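Long-range contacts in ArCE4A (Arthrobacter sp. AW19M34-1, PDB 5LFZ), which probably removes acetyl groups from N-acetylated polysaccharides as a metal-dependent carbohydrate esterase of family 4, here with nickel bound: residues A[25-30]-A[168-173]; A[29-34]-A[53-58]. All coordinates share one frame; numbering follows the deposited sequence.

Contact 1. Residues A[25-30]-A[168-173]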
ATOM      1  N   LYS A  25       9.610 -17.134  -1.067  0.62 34.88           N
ATOM      2  CA  LYS A  25       9.729 -16.024  -2.005  0.62 35.14           C
ATOM      3  C   LYS A  25       8.488 -15.146  -1.954  0.62 33.07           C
ATOM      4  O   LYS A  25       7.456 -15.458  -2.551  0.62 34.17           O
ATOM      5  CB  LYS A  25       9.960 -16.540  -3.421  0.62 33.65           C
ATOM      6  CG  LYS A  25      11.221 -17.369  -3.565  0.62 34.23           C
ATOM      7  CD  LYS A  25      11.313 -17.966  -4.952  0.62 34.96           C
ATOM      8  CE  LYS A  25      11.756 -19.415  -4.894  0.62 39.61           C
ATOM      9  NZ  LYS A  25      11.923 -19.979  -6.261  0.62 46.69           N
ATOM     10  N   CYS A  26       8.609 -14.041  -1.231  1.00 33.22           N
ATOM     11  CA  CYS A  26       7.487 -13.137  -0.979  1.00 29.86           C
ATOM     12  C   CYS A  26       7.472 -11.870  -1.821  1.00 26.86           C
ATOM     13  O   CYS A  26       8.512 -11.313  -2.166  1.00 31.38           O
ATOM     14  CB  CYS A  26       7.467 -12.722   0.499  1.00 33.56           C
ATOM     15  SG  CYS A  26       7.132 -14.054   1.668  1.00 34.37           S
ATOM     16  N   VAL A  27       6.259 -11.429  -2.135  0.68 23.25           N
ATOM     17  CA  VAL A  27       6.013 -10.170  -2.820  0.68 25.00           C
ATOM     18  C   VAL A  27       4.837  -9.480  -2.127  0.68 25.42           C
ATOM     19  O   VAL A  27       3.888 -10.154  -1.717  0.68 25.06           O
ATOM     20  CB  VAL A  27       5.708 -10.395  -4.317  0.68 26.15           C
ATOM     21  CG1 VAL A  27       5.092  -9.161  -4.944  0.68 27.31           C
ATOM     22  CG2 VAL A  27       6.975 -10.802  -5.061  0.68 24.64           C
ATOM     23  N   ALA A  28       4.903  -8.158  -1.969  1.00 20.70           N
ATOM     24  CA  ALA A  28       3.769  -7.418  -1.424  1.00 21.39           C
ATOM     25  C   ALA A  28       3.113  -6.540  -2.483  1.00 20.84           C
ATOM     26  O   ALA A  28       3.732  -5.604  -2.996  1.00 23.38           O
ATOM     27  CB  ALA A  28       4.212  -6.569  -0.234  1.00 21.55           C
ATOM     28  N   LEU A  29       1.865  -6.852  -2.823  1.00 21.73           N
ATOM     29  CA  LEU A  29       1.056  -5.983  -3.683  1.00 21.42           C
ATOM     30  C   LEU A  29       0.572  -4.808  -2.858  1.00 22.14           C
ATOM     31  O   LEU A  29       0.009  -5.003  -1.779  1.00 19.81           O
ATOM     32  CB  LEU A  29      -0.147  -6.729  -4.259  1.00 24.61           C
ATOM     33  CG  LEU A  29       0.110  -7.956  -5.128  1.00 28.71           C
ATOM     34  CD1 LEU A  29      -1.200  -8.439  -5.738  1.00 30.57           C
ATOM     35  CD2 LEU A  29       1.133  -7.626  -6.196  1.00 29.84           C
ATOM     36  N   THR A  30       0.790  -3.590  -3.342  1.00 21.27           N
ATOM     37  CA  THR A  30       0.337  -2.411  -2.611  1.00 22.75           C
ATOM     38  C   THR A  30      -0.437  -1.469  -3.535  1.00 21.46           C
ATOM     39  O   THR A  30      -0.158  -1.373  -4.738  1.00 20.31           O
ATOM     40  CB  THR A  30       1.515  -1.652  -1.928  1.00 19.77           C
ATOM     41  OG1 THR A  30       2.344  -1.029  -2.914  1.00 22.29           O
ATOM     42  CG2 THR A  30       2.363  -2.601  -1.076  1.00 21.26           C
ATOM     43  N   SER A 168      10.147  -8.103  -3.046  1.00 26.13           N
ATOM     44  CA  SER A 168       9.669  -6.894  -3.716  1.00 25.56           C
ATOM     45  C   SER A 168       8.375  -6.306  -3.163  1.00 23.96           C
ATOM     46  O   SER A 168       7.520  -7.007  -2.618  1.00 24.22           O
ATOM     47  CB  SER A 168       9.477  -7.161  -5.212  1.00 26.69           C
ATOM     48  OG  SER A 168      10.704  -7.071  -5.908  1.00 29.62           O
ATOM     49  N   ILE A 169       8.253  -4.995  -3.334  1.00 22.04           N
ATOM     50  CA  ILE A 169       7.047  -4.249  -3.020  1.00 20.09           C
ATOM     51  C   ILE A 169       6.547  -3.598  -4.304  1.00 21.82           C
ATOM     52  O   ILE A 169       7.228  -2.750  -4.877  1.00 22.99           O
ATOM     53  CB  ILE A 169       7.299  -3.171  -1.955  1.00 20.88           C
ATOM     54  CG1 ILE A 169       7.785  -3.812  -0.648  1.00 23.81           C
ATOM     55  CG2 ILE A 169       6.046  -2.335  -1.734  1.00 23.02           C
ATOM     56  CD1 ILE A 169       8.192  -2.805   0.413  1.00 27.03           C
ATOM     57  N   ILE A 170       5.364  -3.996  -4.753  1.00 22.05           N
ATOM     58  CA  ILE A 170       4.839  -3.519  -6.027  1.00 20.12           C
ATOM     59  C   ILE A 170       3.884  -2.356  -5.808  1.00 21.94           C
ATOM     60  O   ILE A 170       2.927  -2.479  -5.045  1.00 22.74           O
ATOM     61  CB  ILE A 170       4.113  -4.641  -6.788  1.00 22.10           C
ATOM     62  CG1 ILE A 170       5.043  -5.844  -6.972  1.00 29.06           C
ATOM     63  CG2 ILE A 170       3.595  -4.130  -8.130  1.00 24.83           C
ATOM     64  CD1 ILE A 170       4.400  -6.994  -7.712  1.00 36.04           C
ATOM     65  N   LEU A 171       4.165  -1.229  -6.461  1.00 18.81           N
ATOM     66  CA  LEU A 171       3.319  -0.036  -6.384  1.00 19.41           C
ATOM     67  C   LEU A 171       2.271   0.003  -7.485  1.00 18.54           C
ATOM     68  O   LEU A 171       2.600   0.012  -8.672  1.00 22.53           O
ATOM     69  CB  LEU A 171       4.171   1.238  -6.457  1.00 21.41           C
ATOM     70  CG  LEU A 171       3.405   2.563  -6.569  1.00 23.76           C
ATOM     71  CD1 LEU A 171       2.632   2.859  -5.295  1.00 23.93           C
ATOM     72  CD2 LEU A 171       4.353   3.712  -6.896  1.00 24.13           C
ATOM     73  N   MET A 172       1.009   0.030  -7.071  1.00 21.87           N
ATOM     74  CA  MET A 172      -0.113   0.270  -7.958  1.00 19.74           C
ATOM     75  C   MET A 172      -1.034   1.294  -7.315  1.00 19.60           C
ATOM     76  O   MET A 172      -0.856   1.652  -6.144  1.00 20.25           O
ATOM     77  CB  MET A 172      -0.871  -1.022  -8.249  1.00 24.08           C
ATOM     78  CG  MET A 172      -0.076  -2.004  -9.079  1.00 23.34           C
ATOM     79  SD  MET A 172      -0.843  -3.629  -9.091  1.00 25.66           S
ATOM     80  CE  MET A 172      -0.544  -4.141  -7.400  1.00 24.62           C
ATOM     81  N   HIS A 173      -2.008   1.760  -8.085  1.00 22.21           N
ATOM     82  CA  HIS A 173      -2.937   2.773  -7.619  1.00 22.83           C
ATOM     83  C   HIS A 173      -4.377   2.320  -7.707  1.00 24.34           C
ATOM     84  O   HIS A 173      -4.852   1.841  -8.741  1.00 24.95           O
ATOM     85  CB  HIS A 173      -2.739   4.072  -8.398  1.00 23.36           C
ATOM     86  CG  HIS A 173      -1.431   4.734  -8.106  1.00 24.91           C
ATOM     87  ND1 HIS A 173      -0.236   4.274  -8.610  1.00 22.65           N
ATOM     88  CD2 HIS A 173      -1.127   5.786  -7.308  1.00 26.43           C
ATOM     89  CE1 HIS A 173       0.750   5.027  -8.152  1.00 26.18           C
ATOM     90  NE2 HIS A 173       0.236   5.954  -7.365  1.00 27.78           N
TER
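The flat peptide group at Ile170 receives two donors from Thr30 on its carbonyl oxygen. Thr30 N reaches Ile170 O at 2.9 Å, nearly along the C=O axis. Thr30 OG1 comes instead from above the carbonyl plane, 42° out of it, and bonds Ile170 O at 2.6 Å. A chi1 of 69° puts this hydroxyl between its own backbone N and carbonyl carbon, where it is also hydrogen-bonded to Arg120, while the methyl CG2 touches Ile169 CG2 at 3.8 Å. Threonine thus supplies a polar and an apolar branch at one site. A valine in its place would probably cost Ile170 O its second donor and Arg120 a hydrogen-bonding partner.

Around this point 26-30 and 168-173 run parallel, as neighbouring strands of the distorted beta/alpha barrel seen in NodB homology domains. Ala28 sits between two nearly straight rungs: its N bonds Ser168 O, and its O accepts from Ile170 N at 2.9 Å. Met172 N bonds Thr30 O. Leu29, Ile170 and Met172 pack on helix 177-192. There Ile170 CD1 touches Val27 CG1 at 3.6 Å and Leu29 CD2 at 3.7 Å, and the Met172 chain, bent at chi3 (-70°), carries CE to 4.1 Å from Leu29 CD2.

Contact 2. Residues A[29-34]-A[53-58]; sequences LTFDDG and ATFFVL. With NI (nickel (II) ion), chain B.
Phe31 and Phe55 lie side by side in the apolar layer beneath helix 39-48, whose Leu42, Leu43 and Leu46 pack around this layer. Their rings are near parallel, with planes 21° apart, but slid so far that they barely overlap; the closest approach of the two rings is Phe31 CD2 to Phe55 CE2 at 3.8 Å. Ala53, short enough to fit against a large neighbour, sets its CB at the edge of the Phe31 ring, 3.7 Å from Phe31 CE2.

Strands 29-32 and 54-57 with helix 39-48 form a beta-alpha-beta crossover, and parallel rungs join the two strands. Thr54 N bonds Leu29 O, Phe31 N bonds Thr54 O, Phe56 N bonds Phe31 O, and Asp33 N bonds Phe56 O.

The opposite face carries Thr30, Thr54 and Phe56. Thr30 CB stands at the edge of the Phe56 ring, 3.9 Å from CE1. Next to it the Asp32 carboxylate is turned 78° from that ring, with OD1 3.5 Å from Phe56 CB. The charge of Asp32 is met by Arg120, and Thr54 OG1 pairs with Val200 N and with a water shared with Leu29 O.

Beyond Asp32, the positive phi of Asp33 turns the backbone so that CB points away from 53-58, and CG, anti to the carbonyl carbon (chi1 -68°), carries OD1 to the nickel at 2.1 Å. His82, His86 and three waters complete six ligands, the Asp-His-His metal site characteristic of CE4 deacetylases. One of these waters donates to Asp32 OD2, another to Asp33 OD2. A further water bridges Phe31 O and Gly34 N, while Gly34 O accepts from Leu58 N, at the N-cap of the next helix, at 2.8 Å.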
ATOM      1  N   LEU A  29       1.865  -6.852  -2.823  1.00 21.73           N
ATOM      2  CA  LEU A  29       1.056  -5.983  -3.683  1.00 21.42           C
ATOM      3  C   LEU A  29       0.572  -4.808  -2.858  1.00 22.14           C
ATOM      4  O   LEU A  29       0.009  -5.003  -1.779  1.00 19.81           O
ATOM      5  CB  LEU A  29      -0.147  -6.729  -4.259  1.00 24.61           C
ATOM      6  CG  LEU A  29       0.110  -7.956  -5.128  1.00 28.71           C
ATOM      7  CD1 LEU A  29      -1.200  -8.439  -5.738  1.00 30.57           C
ATOM      8  CD2 LEU A  29       1.133  -7.626  -6.196  1.00 29.84           C
ATOM      9  N   THR A  30       0.790  -3.590  -3.342  1.00 21.27           N
ATOM     10  CA  THR A  30       0.337  -2.411  -2.611  1.00 22.75           C
ATOM     11  C   THR A  30      -0.437  -1.469  -3.535  1.00 21.46           C
ATOM     12  O   THR A  30      -0.158  -1.373  -4.738  1.00 20.31           O
ATOM     13  CB  THR A  30       1.515  -1.652  -1.928  1.00 19.77           C
ATOM     14  OG1 THR A  30       2.344  -1.029  -2.914  1.00 22.29           O
ATOM     15  CG2 THR A  30       2.363  -2.601  -1.076  1.00 21.26           C
ATOM     16  N   PHE A  31      -1.432  -0.799  -2.965  1.00 18.99           N
ATOM     17  CA  PHE A  31      -2.314   0.084  -3.726  1.00 18.98           C
ATOM     18  C   PHE A  31      -2.425   1.440  -3.047  1.00 23.88           C
ATOM     19  O   PHE A  31      -2.807   1.516  -1.878  1.00 21.77           O
ATOM     20  CB  PHE A  31      -3.706  -0.529  -3.870  1.00 22.04           C
ATOM     21  CG  PHE A  31      -3.726  -1.838  -4.611  1.00 25.24           C
ATOM     22  CD1 PHE A  31      -3.810  -1.866  -5.995  1.00 23.60           C
ATOM     23  CD2 PHE A  31      -3.658  -3.039  -3.922  1.00 24.05           C
ATOM     24  CE1 PHE A  31      -3.836  -3.067  -6.668  1.00 24.98           C
ATOM     25  CE2 PHE A  31      -3.677  -4.242  -4.593  1.00 23.91           C
ATOM     26  CZ  PHE A  31      -3.766  -4.257  -5.967  1.00 26.09           C
ATOM     27  N   ASP A  32      -2.096   2.505  -3.773  1.00 21.20           N
ATOM     28  CA  ASP A  32      -2.119   3.862  -3.219  1.00 20.81           C
ATOM     29  C   ASP A  32      -3.348   4.649  -3.622  1.00 24.19           C
ATOM     30  O   ASP A  32      -3.930   4.397  -4.682  1.00 21.70           O
ATOM     31  CB  ASP A  32      -0.908   4.675  -3.685  1.00 23.10           C
ATOM     32  CG  ASP A  32       0.367   4.302  -2.984  1.00 23.73           C
ATOM     33  OD1 ASP A  32       0.387   3.295  -2.253  1.00 24.24           O
ATOM     34  OD2 ASP A  32       1.365   5.027  -3.194  1.00 26.52           O
ATOM     35  N   ASP A  33      -3.695   5.623  -2.776  1.00 21.45           N
ATOM     36  CA  ASP A  33      -4.559   6.768  -3.121  1.00 23.42           C
ATOM     37  C   ASP A  33      -6.047   6.485  -2.976  1.00 25.05           C
ATOM     38  O   ASP A  33      -6.877   7.364  -3.245  1.00 28.18           O
ATOM     39  CB  ASP A  33      -4.321   7.268  -4.552  1.00 26.60           C
ATOM     40  CG  ASP A  33      -2.961   7.914  -4.766  1.00 28.30           C
ATOM     41  OD1 ASP A  33      -2.109   7.918  -3.861  1.00 28.86           O
ATOM     42  OD2 ASP A  33      -2.743   8.405  -5.890  1.00 32.33           O
ATOM     43  N   GLY A  34      -6.397   5.265  -2.588  1.00 21.50           N
ATOM     44  CA  GLY A  34      -7.779   4.931  -2.310  1.00 22.90           C
ATOM     45  C   GLY A  34      -8.165   5.340  -0.902  1.00 21.77           C
ATOM     46  O   GLY A  34      -7.414   6.050  -0.231  1.00 26.80           O
ATOM     47  N   ALA A  53      -3.458  -7.796   0.366  1.00 22.15           N
ATOM     48  CA  ALA A  53      -2.733  -6.660  -0.174  1.00 19.27           C
ATOM     49  C   ALA A  53      -2.635  -5.583   0.894  1.00 22.89           C
ATOM     50  O   ALA A  53      -3.255  -5.694   1.953  1.00 23.19           O
ATOM     51  CB  ALA A  53      -3.420  -6.124  -1.430  1.00 23.91           C
ATOM     52  N   THR A  54      -1.840  -4.557   0.619  1.00 21.10           N
ATOM     53  CA  THR A  54      -1.679  -3.437   1.539  1.00 22.44           C
ATOM     54  C   THR A  54      -2.182  -2.178   0.850  1.00 19.17           C
ATOM     55  O   THR A  54      -1.777  -1.871  -0.273  1.00 21.59           O
ATOM     56  CB  THR A  54      -0.216  -3.277   1.962  1.00 18.82           C
ATOM     57  OG1 THR A  54       0.252  -4.527   2.481  1.00 20.22           O
ATOM     58  CG2 THR A  54      -0.061  -2.185   3.030  1.00 21.40           C
ATOM     59  N   PHE A  55      -3.091  -1.479   1.516  1.00 20.28           N
ATOM     60  CA  PHE A  55      -3.715  -0.293   0.961  1.00 18.99           C
ATOM     61  C   PHE A  55      -3.225   0.944   1.683  1.00 20.86           C
ATOM     62  O   PHE A  55      -3.493   1.121   2.868  1.00 20.34           O
ATOM     63  CB  PHE A  55      -5.243  -0.401   1.055  1.00 18.45           C
ATOM     64  CG  PHE A  55      -5.821  -1.512   0.225  1.00 17.86           C
ATOM     65  CD1 PHE A  55      -5.959  -2.792   0.740  1.00 23.03           C
ATOM     66  CD2 PHE A  55      -6.212  -1.274  -1.084  1.00 21.38           C
ATOM     67  CE1 PHE A  55      -6.485  -3.815  -0.035  1.00 24.42           C
ATOM     68  CE2 PHE A  55      -6.740  -2.291  -1.860  1.00 24.51           C
ATOM     69  CZ  PHE A  55      -6.876  -3.567  -1.332  1.00 22.47           C
ATOM     70  N   PHE A  56      -2.466   1.782   0.988  1.00 20.52           N
ATOM     71  CA  PHE A  56      -2.036   3.047   1.565  1.00 21.75           C
ATOM     72  C   PHE A  56      -3.087   4.102   1.258  1.00 17.58           C
ATOM     73  O   PHE A  56      -3.151   4.647   0.155  1.00 21.41           O
ATOM     74  CB  PHE A  56      -0.664   3.436   1.045  1.00 20.69           C
ATOM     75  CG  PHE A  56       0.423   2.538   1.545  1.00 19.84           C
ATOM     76  CD1 PHE A  56       0.837   1.439   0.809  1.00 23.57           C
ATOM     77  CD2 PHE A  56       1.004   2.770   2.781  1.00 18.97           C
ATOM     78  CE1 PHE A  56       1.832   0.605   1.282  1.00 20.42           C
ATOM     79  CE2 PHE A  56       2.003   1.946   3.261  1.00 23.30           C
ATOM     80  CZ  PHE A  56       2.414   0.855   2.520  1.00 21.66           C
ATOM     81  N   VAL A  57      -3.922   4.379   2.252  1.00 19.00           N
ATOM     82  CA  VAL A  57      -5.134   5.152   2.021  1.00 22.71           C
ATOM     83  C   VAL A  57      -4.961   6.649   2.266  1.00 26.11           C
ATOM     84  O   VAL A  57      -4.179   7.078   3.118  1.00 25.45           O
ATOM     85  CB  VAL A  57      -6.289   4.635   2.898  1.00 20.61           C
ATOM     86  CG1 VAL A  57      -6.641   3.220   2.521  1.00 23.63           C
ATOM     87  CG2 VAL A  57      -5.933   4.720   4.397  1.00 20.63           C
ATOM     88  N   LEU A  58      -5.700   7.438   1.497  1.00 22.36           N
ATOM     89  CA  LEU A  58      -5.765   8.879   1.710  1.00 23.76           C
ATOM     90  C   LEU A  58      -6.830   9.208   2.745  1.00 24.80           C
ATOM     91  O   LEU A  58      -7.988   8.847   2.569  1.00 26.05           O
ATOM     92  CB  LEU A  58      -6.065   9.608   0.400  1.00 27.14           C
ATOM     93  CG  LEU A  58      -4.867   9.805  -0.522  1.00 30.47           C
ATOM     94  CD1 LEU A  58      -5.310  10.353  -1.871  1.00 29.99           C
ATOM     95  CD2 LEU A  58      -3.866  10.747   0.130  1.00 28.86           C
TER
HETATM   96 NI    NI B 301      -0.159   8.575  -3.983  0.54 22.68          NI
HETATM   97  O   HOH W   1       0.903  -6.193   0.500  1.00 23.98           O
HETATM   98  O   HOH W   2      -5.183   2.891  -1.480  1.00 23.91           O
HETATM   99  O   HOH W   3       0.963   7.181  -4.734  1.00 36.74           O
HETATM  100  O   HOH W   4      -0.321   8.965  -6.032  1.00 31.16           O
HETATM  101  O   HOH W   5       1.914   9.103  -4.155  1.00 36.63           O

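How the contacts relate
From the N terminus, strand 26-32 comes first and serves both contacts, its earlier part in contact 1 and its later part in contact 2, with Leu29 and Thr30 common to the two. Contact 2 closes the short loop through helix 39-48. Contact 1 closes a far longer one, which reaches strand 168-173 after 137 intervening residues and takes in the whole of 53-58 on the way. The later part of strand 26-32 thus lies between 54-57 and 168-173 in one parallel sheet. The contacts also touch directly: Met172 CE packs on Phe31 CZ at 3.5 Å, and His173 CD2 lies 3.4 Å from Asp33 OD2, bringing the late strand to the metal site.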